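Local coordinates for p-47 protein (Clostridium botulinum E1 str. 'BoNT E Beluga', PDB 5WIX) that is of unknown function but has a TULIP-type fold resembling bactericidal/permeability-increasing protein, consistent with a role in handling lipid-like ligands, at residues 34-39 and 66-70. Residues are numbered along the deposited sequence; the frame is centred on the assembly and turned at random.
Sequences VNKHLK and NWEII
Asn35, on helix 31-42, reaches across to the backbone of Ile69, on strand 58-70, and meets both its N-H and its carbonyl. The two elements belong to a TULIP-like, BPI-related fold, in which a helix lies against a curved antiparallel sheet; segments 34-39 and 66-70 run nearly antiparallel, at 164°, their axes approaching to 7.9 Å. From CB outward, CG of Asn35 stands anti to the carbonyl carbon, beside the backbone N, which carries the amide across to the strand, where CG lies 3.6 Å from Ile69 N. Asn35 OD1 then takes the hydrogen of Ile69 N at 2.7 Å, with an N-H...O angle of 151°, a little short of straight, and the donor tilted 28° from the carbonyl plane. On the other branch, Asn35 ND2 gives a weak hydrogen bond of 3.4 Å to Ile69 O, and this carbonyl also receives a weak bond from Asn31. The bond to OD1, helped by the weak one from ND2, probably sets the rotation of the amide. The strand's neighbour, 78-85, takes the backbone bonds of Asn66, Glu68 and Ile70, while the intervening Ile69 turns its polar backbone atoms to the helix.

Beside the amide, the contact is apolar. Ile69 CD1 packs against both Val34 and Leu38, lying 3.9 Å from both CG1 and CG2 of Val34, and the isoleucine crosses each side chain at about a right angle. Leu38 CD2 also reaches the CB of Trp67, whose indole runs away from the helix and makes an edge-to-face contact with Phe64. Tyr204, on strand 203-210, touches both Val34 and Ile69. At the far end, bends at chi3 and chi4 bring NZ of Lys39 over the face of the Asn66 amide, 3.5 Å above Asn66 CG, while Asn66 OD1 lies 3.4 Å from Lys39 CB.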
# COMPACT_ATOMS: atom_id res chain seq x y z
N VAL A 34 -6.00 15.09 -7.76
CA VAL A 34 -7.14 14.74 -8.59
C VAL A 34 -7.99 15.95 -8.99
O VAL A 34 -8.48 16.01 -10.12
CB VAL A 34 -8.02 13.71 -7.87
CG1 VAL A 34 -8.21 14.13 -6.44
CG2 VAL A 34 -9.37 13.54 -8.59
N ASN A 35 -8.14 16.93 -8.09
CA ASN A 35 -8.90 18.15 -8.38
C ASN A 35 -8.49 18.78 -9.69
O ASN A 35 -9.32 19.30 -10.44
CB ASN A 35 -8.74 19.19 -7.27
CG ASN A 35 -9.68 18.98 -6.11
OD1 ASN A 35 -10.75 18.35 -6.24
ND2 ASN A 35 -9.30 19.52 -4.95
N LYS A 36 -7.18 18.71 -9.95
CA LYS A 36 -6.58 19.32 -11.12
C LYS A 36 -6.84 18.53 -12.41
O LYS A 36 -7.10 19.12 -13.47
CB LYS A 36 -5.07 19.49 -10.88
CG LYS A 36 -4.74 20.42 -9.70
CD LYS A 36 -3.24 20.70 -9.58
CE LYS A 36 -2.95 21.75 -8.50
NZ LYS A 36 -1.49 22.01 -8.36
N HIS A 37 -6.80 17.21 -12.32
CA HIS A 37 -7.17 16.37 -13.47
C HIS A 37 -8.68 16.40 -13.67
O HIS A 37 -9.19 16.14 -14.76
CB HIS A 37 -6.67 14.94 -13.29
CG HIS A 37 -5.21 14.80 -13.57
ND1 HIS A 37 -4.32 14.26 -12.67
CD2 HIS A 37 -4.47 15.17 -14.65
CE1 HIS A 37 -3.10 14.29 -13.18
NE2 HIS A 37 -3.17 14.83 -14.39
N LEU A 38 -9.39 16.71 -12.59
CA LEU A 38 -10.82 16.89 -12.66
C LEU A 38 -11.13 18.16 -13.44
O LEU A 38 -12.02 18.18 -14.28
CB LEU A 38 -11.42 16.94 -11.27
CG LEU A 38 -12.94 16.76 -11.24
CD1 LEU A 38 -13.35 15.71 -12.26
CD2 LEU A 38 -13.41 16.37 -9.84
N LYS A 39 -10.36 19.22 -13.16
CA LYS A 39 -10.63 20.53 -13.73
C LYS A 39 -10.53 20.53 -15.26
O LYS A 39 -11.41 21.09 -15.93
CB LYS A 39 -9.68 21.59 -13.16
CG LYS A 39 -9.76 22.93 -13.91
CD LYS A 39 -8.67 23.94 -13.52
CE LYS A 39 -9.08 24.82 -12.33
NZ LYS A 39 -10.37 25.58 -12.52
N ASN A 66 -16.14 24.60 -12.76
CA ASN A 66 -15.19 23.72 -12.10
C ASN A 66 -15.87 22.88 -11.02
O ASN A 66 -16.89 23.30 -10.45
CB ASN A 66 -14.05 24.54 -11.47
CG ASN A 66 -12.89 23.67 -11.02
OD1 ASN A 66 -12.56 22.67 -11.66
ND2 ASN A 66 -12.28 24.05 -9.90
N TRP A 67 -15.33 21.68 -10.75
CA TRP A 67 -15.71 20.93 -9.54
C TRP A 67 -14.46 20.76 -8.67
O TRP A 67 -13.34 20.64 -9.18
CB TRP A 67 -16.31 19.56 -9.86
CG TRP A 67 -17.54 19.56 -10.71
CD1 TRP A 67 -18.06 20.62 -11.38
CD2 TRP A 67 -18.39 18.45 -10.99
NE1 TRP A 67 -19.19 20.25 -12.06
CE2 TRP A 67 -19.42 18.91 -11.84
CE3 TRP A 67 -18.40 17.11 -10.62
CZ2 TRP A 67 -20.43 18.09 -12.31
CZ3 TRP A 67 -19.40 16.29 -11.09
CH2 TRP A 67 -20.40 16.78 -11.93
N GLU A 68 -14.67 20.75 -7.36
CA GLU A 68 -13.55 20.79 -6.43
C GLU A 68 -13.88 19.96 -5.21
O GLU A 68 -14.77 20.31 -4.42
CB GLU A 68 -13.23 22.24 -6.05
CG GLU A 68 -12.09 22.42 -5.06
CD GLU A 68 -11.92 23.88 -4.67
OE1 GLU A 68 -12.00 24.75 -5.56
OE2 GLU A 68 -11.73 24.15 -3.46
N ILE A 69 -13.17 18.85 -5.07
CA ILE A 69 -13.37 17.94 -3.95
C ILE A 69 -12.88 18.61 -2.67
O ILE A 69 -11.86 19.31 -2.68
CB ILE A 69 -12.63 16.62 -4.20
CG1 ILE A 69 -12.88 16.18 -5.65
CG2 ILE A 69 -13.06 15.54 -3.21
CD1 ILE A 69 -11.97 15.08 -6.12
N ILE A 70 -13.63 18.44 -1.57
CA ILE A 70 -13.26 19.07 -0.30
C ILE A 70 -13.46 18.10 0.85
O ILE A 70 -13.98 16.99 0.68
CB ILE A 70 -14.08 20.40 -0.00
CG1 ILE A 70 -15.53 20.10 0.41
CG2 ILE A 70 -14.02 21.37 -1.18
CD1 ILE A 70 -16.28 21.30 1.01